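Local coordinates for protease Do-like 8, chloroplastic (PDB 4IC6), which probably acts as a serine endopeptidase of the HtrA (Deg) family in the chloroplast thylakoid, at residues L288-L294 with L351-E356; V119-K125 with S252-R256; N103-S107 with T137-P141. The protein carries 1 engineered substitution. All blocks are in the same frame, centred on the assembly; numbering follows the deposited sequence.

Contact 1 (L288-L294 with L351-E356); sequences LAEKAGL and LKISLE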
loop_
_atom_site.group_PDB
_atom_site.type_symbol
_atom_site.label_atom_id
_atom_site.label_comp_id
_atom_site.label_asym_id
_atom_site.label_seq_id
_atom_site.Cartn_x
_atom_site.Cartn_y
_atom_site.Cartn_z
ATOM N N LEU A 288 -1.868 -40.272 15.023
ATOM C CA LEU A 288 -1.427 -41.578 14.550
ATOM C C LEU A 288 0.055 -41.509 14.125
ATOM O O LEU A 288 0.836 -42.411 14.421
ATOM C CB LEU A 288 -2.302 -42.043 13.383
ATOM C CG LEU A 288 -3.420 -43.073 13.643
ATOM C CD1 LEU A 288 -3.947 -42.999 15.058
ATOM C CD2 LEU A 288 -4.517 -42.919 12.615
ATOM N N ALA A 289 0.424 -40.433 13.434
ATOM C CA ALA A 289 1.804 -40.240 12.990
ATOM C C ALA A 289 2.764 -40.253 14.170
ATOM O O ALA A 289 3.756 -40.981 14.157
ATOM C CB ALA A 289 1.947 -38.941 12.196
ATOM N N GLU A 290 2.463 -39.460 15.196
ATOM C CA GLU A 290 3.288 -39.453 16.406
ATOM C C GLU A 290 3.412 -40.836 17.046
ATOM O O GLU A 290 4.518 -41.305 17.311
ATOM C CB GLU A 290 2.751 -38.449 17.428
ATOM C CG GLU A 290 3.550 -38.405 18.731
ATOM C CD GLU A 290 3.000 -37.379 19.704
ATOM O OE1 GLU A 290 3.146 -36.162 19.443
ATOM O OE2 GLU A 290 2.412 -37.790 20.727
ATOM N N LYS A 291 2.277 -41.488 17.289
ATOM C CA LYS A 291 2.285 -42.797 17.926
ATOM C C LYS A 291 3.059 -43.812 17.088
ATOM O O LYS A 291 3.680 -44.728 17.627
ATOM C CB LYS A 291 0.852 -43.284 18.198
ATOM C CG LYS A 291 0.005 -42.279 18.978
ATOM C CD LYS A 291 -1.356 -42.853 19.350
ATOM C CE LYS A 291 -2.369 -41.744 19.611
ATOM N NZ LYS A 291 -2.599 -40.913 18.387
ATOM N N ALA A 292 3.017 -43.652 15.770
ATOM C CA ALA A 292 3.793 -44.514 14.876
ATOM C C ALA A 292 5.294 -44.197 14.924
ATOM O O ALA A 292 6.117 -45.006 14.497
ATOM C CB ALA A 292 3.273 -44.406 13.450
ATOM N N GLY A 293 5.642 -43.017 15.430
ATOM C CA GLY A 293 7.038 -42.651 15.613
ATOM C C GLY A 293 7.627 -41.805 14.496
ATOM O O GLY A 293 8.845 -41.740 14.328
ATOM N N LEU A 294 6.770 -41.156 13.717
ATOM C CA LEU A 294 7.239 -40.267 12.659
ATOM C C LEU A 294 7.823 -39.003 13.295
ATOM O O LEU A 294 7.186 -38.384 14.149
ATOM C CB LEU A 294 6.089 -39.920 11.713
ATOM C CG LEU A 294 6.217 -40.206 10.210
ATOM C CD1 LEU A 294 6.840 -41.567 9.933
ATOM C CD2 LEU A 294 4.841 -40.097 9.540
ATOM N N LEU A 351 8.441 -47.408 9.324
ATOM C CA LEU A 351 7.388 -47.208 10.312
ATOM C C LEU A 351 6.045 -47.549 9.671
ATOM O O LEU A 351 5.797 -47.208 8.510
ATOM C CB LEU A 351 7.389 -45.766 10.829
ATOM C CG LEU A 351 8.630 -45.297 11.600
ATOM C CD1 LEU A 351 8.542 -43.806 11.898
ATOM C CD2 LEU A 351 8.814 -46.093 12.889
ATOM N N LYS A 352 5.190 -48.235 10.424
ATOM C CA LYS A 352 3.890 -48.660 9.916
ATOM C C LYS A 352 2.786 -47.794 10.514
ATOM O O LYS A 352 2.896 -47.325 11.650
ATOM C CB LYS A 352 3.648 -50.137 10.236
ATOM C CG LYS A 352 4.270 -51.126 9.252
ATOM C CD LYS A 352 3.994 -52.558 9.707
ATOM C CE LYS A 352 3.866 -53.533 8.541
ATOM N NZ LYS A 352 3.184 -54.801 8.958
ATOM N N ILE A 353 1.721 -47.581 9.751
ATOM C CA ILE A 353 0.662 -46.678 10.180
ATOM C C ILE A 353 -0.666 -47.017 9.516
ATOM O O ILE A 353 -0.721 -47.404 8.352
ATOM C CB ILE A 353 1.041 -45.203 9.891
ATOM C CG1 ILE A 353 0.054 -44.234 10.545
ATOM C CG2 ILE A 353 1.108 -44.948 8.403
ATOM C CD1 ILE A 353 0.506 -42.784 10.490
ATOM N N SER A 354 -1.743 -46.878 10.270
ATOM C CA SER A 354 -3.063 -47.040 9.702
ATOM C C SER A 354 -3.483 -45.700 9.120
ATOM O O SER A 354 -3.240 -44.656 9.726
ATOM C CB SER A 354 -4.048 -47.480 10.780
ATOM O OG SER A 354 -3.821 -48.825 11.155
ATOM N N LEU A 355 -4.099 -45.735 7.941
ATOM C CA LEU A 355 -4.662 -44.537 7.338
ATOM C C LEU A 355 -6.024 -44.269 7.967
ATOM O O LEU A 355 -6.740 -45.194 8.325
ATOM C CB LEU A 355 -4.810 -44.711 5.831
ATOM C CG LEU A 355 -3.490 -45.062 5.127
ATOM C CD1 LEU A 355 -3.698 -45.043 3.615
ATOM C CD2 LEU A 355 -2.418 -44.072 5.509
ATOM N N GLU A 356 -6.365 -42.996 8.113
ATOM C CA GLU A 356 -7.661 -42.606 8.658
ATOM C C GLU A 356 -8.149 -41.505 7.754
ATOM O O GLU A 356 -7.418 -41.076 6.854
ATOM C CB GLU A 356 -7.516 -42.077 10.078
ATOM C CG GLU A 356 -6.619 -40.831 10.190
ATOM C CD GLU A 356 -6.513 -40.356 11.629
ATOM O OE1 GLU A 356 -7.296 -40.860 12.458
ATOM O OE2 GLU A 356 -5.658 -39.500 11.930
HETATM O O HOH W 1 -4.691 -38.574 14.093
#

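Contact 2 (V119-K125 with S252-R256); sequences VGADRAK and SKVLR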
loop_
_atom_site.group_PDB
_atom_site.type_symbol
_atom_site.label_atom_id
_atom_site.label_comp_id
_atom_site.label_asym_id
_atom_site.label_seq_id
_atom_site.Cartn_x
_atom_site.Cartn_y
_atom_site.Cartn_z
ATOM N N VAL A 119 -24.506 -30.313 -6.555
ATOM C CA VAL A 119 -24.312 -31.754 -6.625
ATOM C C VAL A 119 -23.294 -32.192 -5.579
ATOM O O VAL A 119 -23.542 -33.099 -4.789
ATOM C CB VAL A 119 -23.865 -32.189 -8.032
ATOM C CG1 VAL A 119 -23.567 -33.682 -8.055
ATOM C CG2 VAL A 119 -24.957 -31.843 -9.043
ATOM N N GLY A 120 -22.134 -31.536 -5.573
ATOM C CA GLY A 120 -21.167 -31.747 -4.519
ATOM C C GLY A 120 -20.015 -30.782 -4.710
ATOM O O GLY A 120 -19.878 -30.173 -5.765
ATOM N N ALA A 121 -19.205 -30.620 -3.676
ATOM C CA ALA A 121 -18.095 -29.691 -3.739
ATOM C C ALA A 121 -16.917 -30.350 -3.043
ATOM O O ALA A 121 -17.111 -31.168 -2.151
ATOM C CB ALA A 121 -18.483 -28.397 -3.037
ATOM N N ASP A 122 -15.698 -30.014 -3.455
ATOM C CA ASP A 122 -14.507 -30.498 -2.763
ATOM C C ASP A 122 -13.518 -29.353 -2.590
ATOM O O ASP A 122 -12.871 -28.924 -3.544
ATOM C CB ASP A 122 -13.852 -31.655 -3.530
ATOM C CG ASP A 122 -12.646 -32.240 -2.791
ATOM O OD1 ASP A 122 -12.800 -32.703 -1.636
ATOM O OD2 ASP A 122 -11.528 -32.227 -3.363
ATOM N N ARG A 123 -13.403 -28.861 -1.365
ATOM C CA ARG A 123 -12.566 -27.699 -1.100
ATOM C C ARG A 123 -11.082 -27.957 -1.394
ATOM O O ARG A 123 -10.393 -27.103 -1.959
ATOM C CB ARG A 123 -12.771 -27.229 0.340
ATOM C CG ARG A 123 -11.919 -26.042 0.707
ATOM C CD ARG A 123 -12.417 -25.287 1.935
ATOM N NE ARG A 123 -12.193 -23.862 1.703
ATOM C CZ ARG A 123 -12.942 -22.873 2.177
ATOM N NH1 ARG A 123 -13.987 -23.133 2.960
ATOM N NH2 ARG A 123 -12.634 -21.621 1.861
ATOM N N ALA A 124 -10.605 -29.143 -1.033
ATOM C CA ALA A 124 -9.195 -29.499 -1.208
ATOM C C ALA A 124 -8.717 -29.348 -2.652
ATOM O O ALA A 124 -7.601 -28.906 -2.890
ATOM C CB ALA A 124 -8.941 -30.914 -0.697
ATOM N N LYS A 125 -9.548 -29.720 -3.623
ATOM C CA LYS A 125 -9.187 -29.550 -5.033
ATOM C C LYS A 125 -9.866 -28.348 -5.702
ATOM O O LYS A 125 -9.760 -28.177 -6.917
ATOM C CB LYS A 125 -9.461 -30.835 -5.830
ATOM C CG LYS A 125 -8.668 -32.056 -5.353
ATOM C CD LYS A 125 -7.152 -31.795 -5.491
ATOM C CE LYS A 125 -6.332 -33.076 -5.350
ATOM N NZ LYS A 125 -4.877 -32.841 -5.661
ATOM N N SER A 252 -21.401 -36.801 -3.684
ATOM C CA SER A 252 -21.536 -35.415 -3.221
ATOM C C SER A 252 -20.297 -34.919 -2.473
ATOM O O SER A 252 -20.194 -33.733 -2.156
ATOM C CB SER A 252 -22.795 -35.206 -2.361
ATOM O OG SER A 252 -22.511 -35.409 -0.984
ATOM N N LYS A 253 -19.348 -35.812 -2.208
ATOM C CA LYS A 253 -18.111 -35.404 -1.538
ATOM C C LYS A 253 -16.993 -36.383 -1.837
ATOM O O LYS A 253 -17.241 -37.486 -2.317
ATOM C CB LYS A 253 -18.319 -35.302 -0.020
ATOM C CG LYS A 253 -18.600 -36.642 0.659
ATOM C CD LYS A 253 -18.791 -36.508 2.168
ATOM C CE LYS A 253 -20.202 -36.020 2.505
ATOM N NZ LYS A 253 -20.649 -36.391 3.891
ATOM N N VAL A 254 -15.761 -35.993 -1.543
ATOM C CA VAL A 254 -14.664 -36.939 -1.674
ATOM C C VAL A 254 -14.159 -37.426 -0.321
ATOM O O VAL A 254 -13.735 -36.629 0.512
ATOM C CB VAL A 254 -13.496 -36.329 -2.461
ATOM C CG1 VAL A 254 -12.344 -37.332 -2.579
ATOM C CG2 VAL A 254 -13.980 -35.871 -3.827
ATOM N N LEU A 255 -14.203 -38.739 -0.109
ATOM C CA LEU A 255 -13.598 -39.348 1.075
ATOM C C LEU A 255 -12.130 -39.665 0.802
ATOM O O LEU A 255 -11.825 -40.351 -0.166
ATOM C CB LEU A 255 -14.340 -40.641 1.447
ATOM C CG LEU A 255 -13.859 -41.311 2.734
ATOM C CD1 LEU A 255 -14.001 -40.344 3.909
ATOM C CD2 LEU A 255 -14.592 -42.632 3.031
ATOM N N ARG A 256 -11.221 -39.169 1.642
ATOM C CA ARG A 256 -9.782 -39.406 1.452
ATOM C C ARG A 256 -9.159 -40.115 2.651
ATOM O O ARG A 256 -9.386 -39.714 3.791
ATOM C CB ARG A 256 -9.028 -38.090 1.249
ATOM C CG ARG A 256 -9.322 -37.381 -0.049
ATOM C CD ARG A 256 -8.479 -36.126 -0.189
ATOM N NE ARG A 256 -8.698 -35.499 -1.488
ATOM C CZ ARG A 256 -9.666 -34.626 -1.742
ATOM N NH1 ARG A 256 -9.791 -34.104 -2.955
ATOM N NH2 ARG A 256 -10.502 -34.272 -0.783
HETATM O O HOH W 2 -15.292 -33.322 -0.623
#

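Contact 3 (N103-S107 with T137-P141); sequences NILAS and TLLKP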
loop_
_atom_site.group_PDB
_atom_site.type_symbol
_atom_site.label_atom_id
_atom_site.label_comp_id
_atom_site.label_asym_id
_atom_site.label_seq_id
_atom_site.Cartn_x
_atom_site.Cartn_y
_atom_site.Cartn_z
ATOM N N ASN A 103 -25.798 -19.484 -16.716
ATOM C CA ASN A 103 -26.085 -19.008 -18.064
ATOM C C ASN A 103 -25.344 -19.807 -19.123
ATOM O O ASN A 103 -24.128 -19.915 -19.088
ATOM C CB ASN A 103 -25.754 -17.522 -18.209
ATOM C CG ASN A 103 -26.864 -16.640 -17.722
ATOM O OD1 ASN A 103 -26.667 -15.815 -16.821
ATOM N ND2 ASN A 103 -28.053 -16.808 -18.303
ATOM N N ILE A 104 -26.096 -20.332 -20.082
ATOM C CA ILE A 104 -25.549 -21.173 -21.133
ATOM C C ILE A 104 -25.862 -20.641 -22.533
ATOM O O ILE A 104 -27.028 -20.394 -22.886
ATOM C CB ILE A 104 -26.110 -22.594 -21.033
ATOM C CG1 ILE A 104 -26.190 -23.029 -19.569
ATOM C CG2 ILE A 104 -25.284 -23.550 -21.881
ATOM C CD1 ILE A 104 -26.474 -24.500 -19.380
ATOM N N LEU A 105 -24.813 -20.498 -23.334
ATOM C CA LEU A 105 -24.920 -20.022 -24.709
ATOM C C LEU A 105 -25.580 -21.069 -25.612
ATOM O O LEU A 105 -25.068 -22.186 -25.766
ATOM C CB LEU A 105 -23.525 -19.687 -25.248
ATOM C CG LEU A 105 -23.443 -18.984 -26.608
ATOM C CD1 LEU A 105 -24.121 -17.609 -26.559
ATOM C CD2 LEU A 105 -21.987 -18.850 -27.045
ATOM N N ALA A 106 -26.711 -20.703 -26.207
ATOM C CA ALA A 106 -27.384 -21.576 -27.158
ATOM C C ALA A 106 -26.920 -21.287 -28.584
ATOM O O ALA A 106 -26.170 -20.336 -28.825
ATOM C CB ALA A 106 -28.888 -21.425 -27.049
ATOM N N SER A 107 -27.381 -22.107 -29.526
ATOM C CA SER A 107 -27.005 -21.968 -30.933
ATOM C C SER A 107 -27.530 -20.680 -31.567
ATOM O O SER A 107 -26.954 -20.185 -32.541
ATOM C CB SER A 107 -27.469 -23.179 -31.726
ATOM N N THR A 137 -30.157 -31.057 -26.122
ATOM C CA THR A 137 -29.872 -30.400 -27.387
ATOM C C THR A 137 -29.184 -29.063 -27.145
ATOM O O THR A 137 -28.521 -28.522 -28.029
ATOM C CB THR A 137 -31.174 -30.174 -28.173
ATOM O OG1 THR A 137 -31.640 -28.833 -27.973
ATOM C CG2 THR A 137 -32.238 -31.150 -27.693
ATOM N N LEU A 138 -29.338 -28.539 -25.936
ATOM C CA LEU A 138 -28.703 -27.283 -25.560
ATOM C C LEU A 138 -27.261 -27.525 -25.118
ATOM O O LEU A 138 -26.358 -26.727 -25.394
ATOM C CB LEU A 138 -29.479 -26.643 -24.410
ATOM C CG LEU A 138 -29.521 -25.122 -24.285
ATOM C CD1 LEU A 138 -29.509 -24.739 -22.817
ATOM C CD2 LEU A 138 -28.360 -24.477 -25.012
ATOM N N LEU A 139 -27.047 -28.639 -24.435
ATOM C CA LEU A 139 -25.775 -28.880 -23.776
ATOM C C LEU A 139 -24.700 -29.453 -24.702
ATOM O O LEU A 139 -24.884 -30.502 -25.325
ATOM C CB LEU A 139 -25.986 -29.767 -22.541
ATOM C CG LEU A 139 -27.065 -29.225 -21.594
ATOM C CD1 LEU A 139 -27.548 -30.296 -20.634
ATOM C CD2 LEU A 139 -26.580 -27.994 -20.831
ATOM N N LYS A 140 -23.580 -28.734 -24.782
ATOM C CA LYS A 140 -22.407 -29.163 -25.526
ATOM C C LYS A 140 -21.284 -29.476 -24.545
ATOM O O LYS A 140 -20.552 -28.583 -24.128
ATOM C CB LYS A 140 -21.972 -28.075 -26.497
ATOM N N PRO A 141 -21.160 -30.748 -24.153
ATOM C CA PRO A 141 -20.136 -31.112 -23.172
ATOM C C PRO A 141 -18.728 -30.789 -23.660
ATOM O O PRO A 141 -18.388 -30.991 -24.825
ATOM C CB PRO A 141 -20.315 -32.625 -23.031
ATOM C CG PRO A 141 -21.767 -32.849 -23.350
ATOM C CD PRO A 141 -22.065 -31.871 -24.452
HETATM O O HOH W 3 -25.526 -24.578 -26.382
#

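Contact 1 (L288-L294 with L351-E356)
Ile353 carries CG1 trans to its own nitrogen (chi1 -170°) and continues extended, which sends CD1 up from the strand to the underside of helix 288-292 in the PDZ domain. There CD1 lies 3.8 Å from Ala289 N and 4.1 Å from Leu288 CB. The helix runs roughly against strand 351-354, the axes at 150°, and Ala292 comes down beside Ile353, its CB 3.5 Å from Lys352 O. Leu351, with CG on the side of its backbone nitrogen (chi1 -64°), spreads its two methyls under the helix exit: CD2 is 3.3 Å from Ala292 O, while CD1 sits near Gly293 O and meets Leu294 CD1 at 3.4 Å, closer than two methyl groups normally sit. Gly293, with positive phi, forms a Schellman motif there; this turns the chain and carries Leu294 down beside Leu351. Beside the strand in the sheet, Val338 and Leu340 of strand 337-344 touch Ile353, and Ile342 touches Leu351; Arg344 bonds to Gly293 O. At the other end Leu288 and Glu356 approach from opposite directions, Leu288 CD2 standing 3.4 Å from Glu356 CD. A water donates a 2.5 Å hydrogen bond to Glu356 OE2 and accepts a weak one from Leu288 N at 3.4 Å, at the start of the helix.

Contact 2 (V119-K125 with S252-R256)
Arg256 and Asp122 meet head-on in a two-pronged salt bridge. The Arg256 chain, extended from CG to NE, spans the gap, and the guanidinium meets the carboxylate end-on with NH1 and NH2: NH1 bonds to Asp122 OD2 at 2.6 Å with a nearly straight N-H...O angle of 171°, and NH2 bonds to Asp122 OD1 at 2.9 Å through the syn lone pair of that oxygen. Asp122 has CG trans to its nitrogen (chi1 -177°), which swings the carboxylate off strand 119-122 toward the arginine. The two flat groups are tilted by only 27°, and NH1 reaches OD2 on its syn side, somewhat out of the carboxylate plane. From the opposite face Lys125 N donates to Asp122 OD2 at 3.2 Å, completing an Asx motif; two donors thus grip this oxygen and limit rotation of the carboxylate. The guanidinium itself is sandwiched, Ala124 CB above one face near the rim and Val254 CG1 over the centre of the other. Lys125 bends at chi2 and crosses the arginine obliquely, its CG 3.3 Å from Arg256 NH1. A water donates to Asp122 OD1 and Ala121 O and accepts from Val254 N at 2.9 Å, tying the backbones together. Farther along, Ser252 CB rests 3.3 Å from Val119 O, beside the classic beta bulge where Val119 and Gly120 both face Val129. Helix 238-251 backs the linker through Ile244, which touches Val254 and Arg256. The arrangement joins the protease-to-PDZ linker of an HtrA enzyme to the trypsin-like barrel, just before Asp126, the predicted charge-relay aspartate.

Contact 3 (N103-S107 with T137-P141)
Ala106 and Ile104 take up two neighbouring leucines of the loop 137-141. Leu138 CD2 rests 3.7 Å from Ala106 CB, and its other methyl, CD1, lies 4.4 Å from Ile104 CB, so the fork of this leucine spans both residues. Both of its side-chain torsions are off the staggered positions (chi1 -149°), and as modelled the fork lies over the end of the strand. Leu139 starts out pointing away from 103-107, yet its CG lies beside its own nitrogen (chi1 -53°) and CD2 returns to meet Ile104 CD1 at 3.8 Å, the two side chains crossing at a slant. Leu138 CD2 also stands 4.1 Å from Leu105 O. A water lies 2.5 Å from both Leu105 O and Leu138 O, but it has more acceptors within reach than protons to give, and which of them it bonds is doubtful. In the next shell Phe114 of strand 111-122 packs against Leu138 and Ala134 against Leu139. Strand 98-105 is held in the first barrel by backbone bonds of Ile104 to Lys112 on one flank and of Asn103 to Asn44 on the other, and on the loop side Lys140 O accepts from Ser41 OG. The contact thus fastens the irregular connection between strands 127-131 and 155-160 to the end of a barrel strand in the trypsin-like domain. With no direct hydrogen bond between the segments and a modest 181 Å² buried, the hold rests on van der Waals and hydrophobic contact of aliphatic groups, without directional or charged partners across the two segments.

How the contacts relate
Contacts 2 and 3 each rest one segment on the same barrel, on its adjacent strands 111-122 and 98-105, with centres about 26 Å apart; contact 1 lies in the PDZ domain, its centre about 50 Å from that of contact 3 across the chain's middle. Contact 2 stands between, its nearest atoms about 4 Å from contact 1 without touching. Contacts 1 and 3 are both partly buried and mainly aliphatic, neither with a direct hydrogen bond, though contact 1 buries more than twice the surface and sets a regular helix on a strand. Contact 2, at the surface between domains, relies instead on charge, and its segments alternate along the chain with those of contact 3.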